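Long-range contacts in phosphoserine phosphatase (PDB 6HYY), which hydrolyses O-phosphoserine to serine and phosphate, probably through the magnesium-dependent mechanism of the haloacid dehalogenase-like hydrolases: residues Thr124-Lys132 with Phe142-Glu150; Lys168-Gly176 with Asp187-Arg198. All coordinates share one frame; numbering follows the deposited sequence.

Interaction 1: residues Thr124-Lys132 with Phe142-Glu150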
loop_
_atom_site.group_PDB
_atom_site.type_symbol
_atom_site.label_atom_id
_atom_site.label_comp_id
_atom_site.label_asym_id
_atom_site.label_seq_id
_atom_site.Cartn_x
_atom_site.Cartn_y
_atom_site.Cartn_z
ATOM N N THR A 124 14.347 0.664 -2.513
ATOM C CA THR A 124 14.165 1.105 -3.896
ATOM C C THR A 124 12.811 0.717 -4.458
ATOM O O THR A 124 12.356 1.331 -5.428
ATOM C CB THR A 124 15.239 0.507 -4.820
ATOM O OG1 THR A 124 15.195 -0.929 -4.756
ATOM C CG2 THR A 124 16.618 0.987 -4.426
ATOM N N ASN A 125 12.165 -0.292 -3.877
ATOM C CA ASN A 125 10.918 -0.836 -4.392
ATOM C C ASN A 125 9.719 -0.334 -3.610
ATOM O O ASN A 125 8.618 -0.883 -3.756
ATOM C CB ASN A 125 10.954 -2.364 -4.343
ATOM C CG ASN A 125 11.924 -2.976 -5.353
ATOM O OD1 ASN A 125 12.871 -2.328 -5.805
ATOM N ND2 ASN A 125 11.695 -4.232 -5.695
ATOM N N VAL A 126 9.918 0.690 -2.781
ATOM C CA VAL A 126 8.868 1.295 -1.973
ATOM C C VAL A 126 8.517 2.647 -2.573
ATOM O O VAL A 126 9.409 3.466 -2.852
ATOM C CB VAL A 126 9.315 1.462 -0.512
ATOM C CG1 VAL A 126 8.328 2.342 0.227
ATOM C CG2 VAL A 126 9.492 0.105 0.165
ATOM N N PHE A 127 7.223 2.882 -2.778
ATOM C CA PHE A 127 6.715 4.155 -3.264
ATOM C C PHE A 127 5.648 4.612 -2.289
ATOM O O PHE A 127 4.623 3.940 -2.130
ATOM C CB PHE A 127 6.143 4.029 -4.680
ATOM C CG PHE A 127 7.172 3.713 -5.735
ATOM C CD1 PHE A 127 7.581 2.410 -5.957
ATOM C CD2 PHE A 127 7.708 4.729 -6.514
ATOM C CE1 PHE A 127 8.532 2.122 -6.945
ATOM C CE2 PHE A 127 8.643 4.460 -7.504
ATOM C CZ PHE A 127 9.058 3.158 -7.717
ATOM N N ALA A 128 5.909 5.726 -1.610
ATOM C CA ALA A 128 4.997 6.213 -0.582
ATOM C C ALA A 128 5.254 7.697 -0.370
ATOM O O ALA A 128 6.206 8.266 -0.910
ATOM C CB ALA A 128 5.160 5.430 0.725
ATOM N N ASN A 129 4.391 8.316 0.430
ATOM C CA ASN A 129 4.573 9.727 0.724
ATOM C C ASN A 129 5.692 9.917 1.746
ATOM O O ASN A 129 6.060 9.002 2.480
ATOM C CB ASN A 129 3.256 10.327 1.190
ATOM C CG ASN A 129 2.302 10.475 0.046
ATOM O OD1 ASN A 129 2.692 10.981 -1.010
ATOM N ND2 ASN A 129 1.086 9.981 0.199
ATOM N N ARG A 130 6.285 11.112 1.742
ATOM C CA ARG A 130 7.455 11.404 2.568
ATOM C C ARG A 130 7.100 12.551 3.499
ATOM O O ARG A 130 6.855 13.668 3.036
ATOM C CB ARG A 130 8.667 11.774 1.714
ATOM C CG ARG A 130 9.150 10.688 0.783
ATOM C CD ARG A 130 10.473 11.107 0.167
ATOM N NE ARG A 130 11.587 10.839 1.067
ATOM C CZ ARG A 130 12.857 11.125 0.794
ATOM N NH1 ARG A 130 13.173 11.700 -0.362
ATOM N NH2 ARG A 130 13.806 10.823 1.673
ATOM N N LEU A 131 7.059 12.274 4.799
ATOM C CA LEU A 131 6.847 13.339 5.773
ATOM C C LEU A 131 8.094 14.213 5.896
ATOM O O LEU A 131 9.225 13.749 5.730
ATOM C CB LEU A 131 6.494 12.750 7.138
ATOM C CG LEU A 131 5.155 12.034 7.272
ATOM C CD1 LEU A 131 5.112 11.297 8.607
ATOM C CD2 LEU A 131 4.004 12.999 7.148
ATOM N N LYS A 132 7.872 15.490 6.206
ATOM C CA LYS A 132 8.937 16.449 6.463
ATOM C C LYS A 132 8.892 16.885 7.925
ATOM O O LYS A 132 7.819 16.986 8.524
ATOM C CB LYS A 132 8.819 17.681 5.550
ATOM C CG LYS A 132 8.952 17.386 4.050
ATOM C CD LYS A 132 8.884 18.659 3.208
ATOM C CE LYS A 132 8.977 18.355 1.716
ATOM N NZ LYS A 132 9.015 19.588 0.878
ATOM N N PHE A 142 4.759 17.545 3.791
ATOM C CA PHE A 142 5.090 16.307 3.097
ATOM C C PHE A 142 5.512 16.627 1.668
ATOM O O PHE A 142 5.241 17.715 1.148
ATOM C CB PHE A 142 3.914 15.309 3.134
ATOM C CG PHE A 142 2.689 15.782 2.421
ATOM C CD1 PHE A 142 1.735 16.546 3.079
ATOM C CD2 PHE A 142 2.484 15.473 1.083
ATOM C CE1 PHE A 142 0.612 16.991 2.419
ATOM C CE2 PHE A 142 1.351 15.910 0.421
ATOM C CZ PHE A 142 0.418 16.674 1.083
ATOM N N ASP A 143 6.204 15.677 1.038
ATOM C CA ASP A 143 6.761 15.894 -0.300
ATOM C C ASP A 143 5.634 15.845 -1.322
ATOM O O ASP A 143 5.167 14.769 -1.700
ATOM C CB ASP A 143 7.829 14.852 -0.604
ATOM C CG ASP A 143 8.443 15.017 -1.993
ATOM O OD1 ASP A 143 8.128 16.005 -2.683
ATOM O OD2 ASP A 143 9.265 14.156 -2.372
ATOM N N GLU A 144 5.217 17.014 -1.812
ATOM C CA GLU A 144 4.074 17.078 -2.713
ATOM C C GLU A 144 4.418 16.670 -4.140
ATOM O O GLU A 144 3.511 16.574 -4.974
ATOM C CB GLU A 144 3.475 18.486 -2.683
ATOM C CG GLU A 144 3.367 19.038 -1.262
ATOM C CD GLU A 144 2.401 20.198 -1.132
ATOM O OE1 GLU A 144 1.995 20.763 -2.172
ATOM O OE2 GLU A 144 2.042 20.537 0.019
ATOM N N THR A 145 5.690 16.409 -4.439
ATOM C CA THR A 145 6.068 15.927 -5.759
ATOM C C THR A 145 5.972 14.412 -5.907
ATOM O O THR A 145 6.142 13.910 -7.023
ATOM C CB THR A 145 7.496 16.374 -6.120
ATOM O OG1 THR A 145 8.458 15.609 -5.378
ATOM C CG2 THR A 145 7.683 17.856 -5.823
ATOM N N GLN A 146 5.709 13.669 -4.831
ATOM C CA GLN A 146 5.613 12.219 -4.959
ATOM C C GLN A 146 4.365 11.850 -5.757
ATOM O O GLN A 146 3.320 12.478 -5.588
ATOM C CB GLN A 146 5.551 11.548 -3.582
ATOM C CG GLN A 146 6.844 11.602 -2.797
ATOM C CD GLN A 146 7.965 10.823 -3.463
ATOM O OE1 GLN A 146 7.761 9.707 -3.939
ATOM N NE2 GLN A 146 9.153 11.415 -3.508
ATOM N N PRO A 147 4.436 10.841 -6.633
ATOM C CA PRO A 147 3.209 10.430 -7.330
ATOM C C PRO A 147 2.128 9.976 -6.377
ATOM O O PRO A 147 0.944 10.202 -6.645
ATOM C CB PRO A 147 3.679 9.294 -8.251
ATOM C CG PRO A 147 4.986 8.846 -7.693
ATOM C CD PRO A 147 5.608 10.065 -7.069
ATOM N N THR A 148 2.505 9.389 -5.238
ATOM C CA THR A 148 1.520 8.951 -4.261
ATOM C C THR A 148 0.884 10.116 -3.491
ATOM O O THR A 148 0.009 9.871 -2.660
ATOM C CB THR A 148 2.162 7.947 -3.297
ATOM O OG1 THR A 148 3.400 8.482 -2.810
ATOM C CG2 THR A 148 2.471 6.643 -4.047
ATOM N N ALA A 149 1.269 11.366 -3.753
ATOM C CA ALA A 149 0.618 12.496 -3.095
ATOM C C ALA A 149 -0.633 12.967 -3.828
ATOM O O ALA A 149 -1.387 13.778 -3.275
ATOM C CB ALA A 149 1.596 13.672 -2.954
ATOM N N GLU A 150 -0.864 12.475 -5.044
ATOM C CA GLU A 150 -1.948 12.896 -5.921
ATOM C C GLU A 150 -2.946 11.764 -6.121
ATOM O O GLU A 150 -2.631 10.587 -5.935
ATOM C CB GLU A 150 -1.404 13.331 -7.290
ATOM C CG GLU A 150 -0.328 14.416 -7.247
ATOM C CD GLU A 150 0.825 14.160 -8.218
ATOM O OE1 GLU A 150 1.995 14.339 -7.807
ATOM O OE2 GLU A 150 0.572 13.791 -9.390
HETATM O O HOH W 1 8.471 7.330 -2.168
HETATM O O HOH W 2 4.772 12.737 -0.171
HETATM O O HOH W 3 11.805 13.113 -2.108
HETATM O O HOH W 4 8.729 18.691 -1.933
HETATM O O HOH W 5 6.622 20.749 1.148
#
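The amide nitrogen ND2 of Asn129 serves two carbonyls, Gly106 O and, across the contact, Thr148 O. The bond from Asn129 ND2 to Thr148 O is 3.1 Å long; the acceptor lies near the plane of the Asn129 amide, whereas the donor stands well above the Thr148 carbonyl plane. Asn129 reaches it with CG beside its backbone N (chi1 -73°), its side chain sliding past that of Thr148, which points the opposite way. A water gives one proton to Asn129 OD1 (2.8 Å) and the other to Asp143 O (2.6 Å), and accepts from Arg130 N. Next to it, Asp143 N donates to Arg130 O at 2.9 Å. Asp143 and Arg130 run side by side, their CB atoms 3.9 Å apart, and a second water bridges Arg130 NH1 to Asp143 OD2. Gln146 NE2 meets that OD2 from above the carboxylate plane at 3.0 Å, in a nearly straight bond (172°). Asp143 OD1 accepts from Thr145 N, making an Asx turn within the type I turn Asp143-Gln146. This turn follows the antiparallel pairing of strands 126-133 and 139-142, and Asn129 joins the 3-10 segment 147-149 that follows it to Gly106 of the serine pocket.

Interaction 2: residues Lys168-Gly176 with Asp187-Arg198. With MG (magnesium ion), chain D.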
loop_
_atom_site.group_PDB
_atom_site.type_symbol
_atom_site.label_atom_id
_atom_site.label_comp_id
_atom_site.label_asym_id
_atom_site.label_seq_id
_atom_site.Cartn_x
_atom_site.Cartn_y
_atom_site.Cartn_z
ATOM N N LYS A 168 7.164 -7.077 -18.478
ATOM C CA LYS A 168 6.185 -7.674 -19.393
ATOM C C LYS A 168 4.782 -7.708 -18.809
ATOM O O LYS A 168 3.803 -7.459 -19.520
ATOM C CB LYS A 168 6.602 -9.085 -19.802
ATOM C CG LYS A 168 8.043 -9.149 -20.089
ATOM C CD LYS A 168 8.107 -8.592 -21.488
ATOM C CE LYS A 168 9.524 -8.595 -21.942
ATOM N NZ LYS A 168 9.970 -9.950 -22.038
ATOM N N LYS A 169 4.660 -8.007 -17.524
ATOM C CA LYS A 169 3.344 -8.271 -16.959
ATOM C C LYS A 169 3.385 -7.857 -15.491
ATOM O O LYS A 169 3.940 -8.582 -14.662
ATOM C CB LYS A 169 2.969 -9.736 -17.114
ATOM C CG LYS A 169 1.572 -10.052 -16.586
ATOM C CD LYS A 169 0.944 -11.203 -17.348
ATOM C CE LYS A 169 -0.574 -11.135 -17.307
ATOM N NZ LYS A 169 -1.179 -12.325 -17.987
ATOM N N ILE A 170 2.797 -6.701 -15.189
ATOM C CA ILE A 170 2.712 -6.171 -13.830
ATOM C C ILE A 170 1.302 -6.399 -13.297
ATOM O O ILE A 170 0.314 -5.988 -13.917
ATOM C CB ILE A 170 3.056 -4.675 -13.787
ATOM C CG1 ILE A 170 4.421 -4.403 -14.378
ATOM C CG2 ILE A 170 3.037 -4.151 -12.350
ATOM C CD1 ILE A 170 4.704 -2.907 -14.470
ATOM N N ILE A 171 1.197 -7.002 -12.116
ATOM C CA ILE A 171 -0.087 -7.222 -11.459
ATOM C C ILE A 171 -0.169 -6.288 -10.262
ATOM O O ILE A 171 0.794 -6.178 -9.492
ATOM C CB ILE A 171 -0.249 -8.684 -11.012
ATOM C CG1 ILE A 171 -0.185 -9.617 -12.237
ATOM C CG2 ILE A 171 -1.558 -8.874 -10.230
ATOM C CD1 ILE A 171 -0.466 -11.067 -11.922
ATOM N N MET A 172 -1.302 -5.605 -10.122
ATOM C CA MET A 172 -1.599 -4.804 -8.932
ATOM C C MET A 172 -2.501 -5.606 -7.995
ATOM O O MET A 172 -3.460 -6.222 -8.458
ATOM C CB MET A 172 -2.306 -3.507 -9.321
ATOM C CG MET A 172 -2.734 -2.660 -8.138
ATOM S SD MET A 172 -1.345 -1.702 -7.497
ATOM C CE MET A 172 -1.781 -1.475 -5.764
ATOM N N ILE A 173 -2.172 -5.623 -6.699
ATOM C CA ILE A 173 -2.956 -6.340 -5.685
ATOM C C ILE A 173 -3.334 -5.369 -4.589
ATOM O O ILE A 173 -2.458 -4.739 -3.991
ATOM C CB ILE A 173 -2.176 -7.528 -5.101
ATOM C CG1 ILE A 173 -1.808 -8.510 -6.223
ATOM C CG2 ILE A 173 -3.015 -8.205 -3.979
ATOM C CD1 ILE A 173 -1.153 -9.817 -5.763
ATOM N N GLY A 174 -4.635 -5.250 -4.321
ATOM C CA GLY A 174 -5.061 -4.328 -3.276
ATOM C C GLY A 174 -6.535 -4.478 -2.973
ATOM O O GLY A 174 -7.268 -5.206 -3.652
ATOM N N ASP A 175 -6.952 -3.793 -1.911
ATOM C CA ASP A 175 -8.302 -3.952 -1.389
ATOM C C ASP A 175 -9.294 -2.925 -1.900
ATOM O O ASP A 175 -10.503 -3.162 -1.795
ATOM C CB ASP A 175 -8.284 -3.878 0.145
ATOM C CG ASP A 175 -7.907 -2.501 0.653
ATOM O OD1 ASP A 175 -6.810 -2.030 0.319
ATOM O OD2 ASP A 175 -8.707 -1.871 1.394
ATOM N N GLY A 176 -8.834 -1.804 -2.463
ATOM C CA GLY A 176 -9.676 -0.645 -2.655
ATOM C C GLY A 176 -9.876 -0.271 -4.115
ATOM O O GLY A 176 -9.209 -0.781 -5.017
ATOM N N ASP A 187 -1.181 -4.600 -15.799
ATOM C CA ASP A 187 -1.712 -5.546 -16.770
ATOM C C ASP A 187 -2.834 -6.405 -16.201
ATOM O O ASP A 187 -3.656 -6.924 -16.965
ATOM C CB ASP A 187 -0.571 -6.405 -17.309
ATOM C CG ASP A 187 0.487 -5.568 -17.976
ATOM O OD1 ASP A 187 0.162 -4.891 -18.991
ATOM O OD2 ASP A 187 1.621 -5.524 -17.475
ATOM N N ALA A 188 -2.914 -6.535 -14.876
ATOM C CA ALA A 188 -4.009 -7.247 -14.241
ATOM C C ALA A 188 -4.151 -6.708 -12.829
ATOM O O ALA A 188 -3.243 -6.070 -12.293
ATOM C CB ALA A 188 -3.775 -8.761 -14.211
ATOM N N PHE A 189 -5.318 -6.960 -12.248
ATOM C CA PHE A 189 -5.612 -6.564 -10.881
ATOM C C PHE A 189 -6.200 -7.751 -10.132
ATOM O O PHE A 189 -7.079 -8.457 -10.648
ATOM C CB PHE A 189 -6.577 -5.369 -10.853
ATOM C CG PHE A 189 -7.153 -5.091 -9.484
ATOM C CD1 PHE A 189 -6.369 -4.538 -8.472
ATOM C CD2 PHE A 189 -8.475 -5.397 -9.210
ATOM C CE1 PHE A 189 -6.900 -4.301 -7.201
ATOM C CE2 PHE A 189 -9.015 -5.156 -7.942
ATOM C CZ PHE A 189 -8.232 -4.589 -6.960
ATOM N N ILE A 190 -5.721 -7.972 -8.907
ATOM C CA ILE A 190 -6.328 -8.932 -7.996
ATOM C C ILE A 190 -6.798 -8.174 -6.762
ATOM O O ILE A 190 -5.985 -7.592 -6.037
ATOM C CB ILE A 190 -5.359 -10.053 -7.602
ATOM C CG1 ILE A 190 -4.813 -10.749 -8.856
ATOM C CG2 ILE A 190 -6.089 -11.038 -6.698
ATOM C CD1 ILE A 190 -3.708 -11.767 -8.569
ATOM N N GLY A 191 -8.109 -8.199 -6.511
ATOM C CA GLY A 191 -8.637 -7.588 -5.304
ATOM C C GLY A 191 -8.426 -8.470 -4.091
ATOM O O GLY A 191 -8.360 -9.695 -4.189
ATOM N N PHE A 192 -8.277 -7.825 -2.937
ATOM C CA PHE A 192 -7.965 -8.535 -1.697
ATOM C C PHE A 192 -8.925 -8.145 -0.584
ATOM O O PHE A 192 -8.982 -6.975 -0.192
ATOM C CB PHE A 192 -6.525 -8.258 -1.258
ATOM C CG PHE A 192 -6.157 -8.994 -0.008
ATOM C CD1 PHE A 192 -5.939 -10.369 -0.043
ATOM C CD2 PHE A 192 -6.052 -8.329 1.192
ATOM C CE1 PHE A 192 -5.629 -11.065 1.090
ATOM C CE2 PHE A 192 -5.743 -9.037 2.362
ATOM C CZ PHE A 192 -5.528 -10.396 2.301
ATOM N N GLY A 193 -9.594 -9.143 -0.011
ATOM C CA GLY A 193 -10.582 -8.876 1.021
ATOM C C GLY A 193 -10.303 -9.562 2.347
ATOM O O GLY A 193 -11.214 -9.754 3.159
ATOM N N GLY A 194 -9.046 -9.926 2.595
ATOM C CA GLY A 194 -8.723 -10.646 3.822
ATOM C C GLY A 194 -8.880 -9.829 5.085
ATOM O O GLY A 194 -9.093 -10.385 6.172
ATOM N N ASN A 195 -8.768 -8.506 4.985
ATOM C CA ASN A 195 -8.908 -7.651 6.154
ATOM C C ASN A 195 -10.286 -7.006 6.224
ATOM O O ASN A 195 -10.995 -7.145 7.226
ATOM C CB ASN A 195 -7.796 -6.600 6.179
ATOM C CG ASN A 195 -6.454 -7.222 6.502
ATOM O OD1 ASN A 195 -6.321 -7.944 7.495
ATOM N ND2 ASN A 195 -5.466 -6.989 5.649
ATOM N N VAL A 196 -10.674 -6.280 5.191
ATOM C CA VAL A 196 -12.036 -5.771 5.075
ATOM C C VAL A 196 -12.422 -5.892 3.614
ATOM O O VAL A 196 -11.613 -5.621 2.720
ATOM C CB VAL A 196 -12.162 -4.322 5.591
ATOM C CG1 VAL A 196 -13.550 -3.748 5.277
ATOM C CG2 VAL A 196 -11.899 -4.255 7.091
ATOM N N ILE A 197 -13.613 -6.399 3.362
ATOM C CA ILE A 197 -14.081 -6.579 2.003
ATOM C C ILE A 197 -14.709 -5.274 1.557
ATOM O O ILE A 197 -15.677 -4.809 2.157
ATOM C CB ILE A 197 -15.096 -7.729 1.919
ATOM C CG1 ILE A 197 -14.392 -9.061 2.211
ATOM C CG2 ILE A 197 -15.820 -7.700 0.574
ATOM C CD1 ILE A 197 -15.335 -10.241 2.369
ATOM N N ARG A 198 -14.181 -4.683 0.495
ATOM C CA ARG A 198 -14.851 -3.543 -0.114
ATOM C C ARG A 198 -15.729 -4.100 -1.227
ATOM O O ARG A 198 -15.230 -4.521 -2.268
ATOM C CB ARG A 198 -13.831 -2.517 -0.596
ATOM C CG ARG A 198 -13.292 -1.680 0.569
ATOM C CD ARG A 198 -11.860 -1.211 0.394
ATOM N NE ARG A 198 -11.123 -1.256 1.656
ATOM C CZ ARG A 198 -11.127 -0.298 2.576
ATOM N NH1 ARG A 198 -11.834 0.802 2.394
ATOM N NH2 ARG A 198 -10.424 -0.441 3.690
HETATM MG MG MG D . -5.637 -0.139 0.782
HETATM O O HOH W 6 -11.615 -5.494 -0.752
HETATM O O HOH W 7 -7.368 0.370 2.115
HETATM O O HOH W 8 -5.342 1.853 1.086
HETATM O O HOH W 9 -6.427 0.842 -1.058
#
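Strands 170-174 and 188-192 run parallel, their axes 4.7 Å apart and inclined at 20°, with Ile171 paired to Ala188 and Gly174 to Gly191. A ladder of backbone bonds passes from Met172 N to Ala188 O, from Ile190 N to Met172 O and from Gly174 N to Ile190 O, ending with Phe192 N on Gly174 O. At the start of the ladder, Asp187 supplements it: OD2 accepts from Ile170 N (2.8 Å) through its anti lone pair, while Asp187 N donates to Ile170 O. On one face Ile173 and Ile190 lie side by side (CG1 to CB 4.1 Å), and Ile190 CD1 reaches Ile171 CG2 at 4.0 Å. On the other, Met172 CG meets Phe189 CD1 at 4.1 Å; the Phe189 ring lies alongside Gly174, its CZ 3.5 Å from Gly174 O. Beyond the strand, Asp175 holds CG between its backbone N and carbonyl carbon (chi1 67°), which turns OD1 to the magnesium ion (2.3 Å), whose shell is completed by three waters, Asp16 OD2 and Asp18 O. One of these waters also donates to Asp175 OD2 at 2.7 Å. A salt bridge from Arg198 NE to Asp175 OD2 is doubtful, since Arg198 has two conformers and the distance is too short. Gly174-Asp175-Gly176 begins the fourth conserved motif of haloacid dehalogenase-like hydrolases, and Asp179 holds Gly176 N. Helix 2-8 packs on the Ile171, Ile173 and Ala188 side and helix 153-165 on Met172; strands 12-16 and 207-209 flank the pair, which helix 177-180 joins as a beta-alpha-beta unit.

The two contacts follow one another along the chain: interaction 1 closes before interaction 2 opens, with helix 153-165 between them. They lie on opposite sides of the chain's centre, their centres 21 Å apart and their nearest atoms about 9 Å apart, without touching. Both belong to the same mixed sheet, where strands 100-105 and 12-16 separate strand 126-133 from strand 170-174. Helix 153-165 touches both, meeting Phe127 and Pro147 in the first and Ile170 and Met172 in the second. The active site is thus approached from two parts of one sheet: Asp175 binds magnesium from interaction 2, while interaction 1 neighbours the bound serine through Asn129.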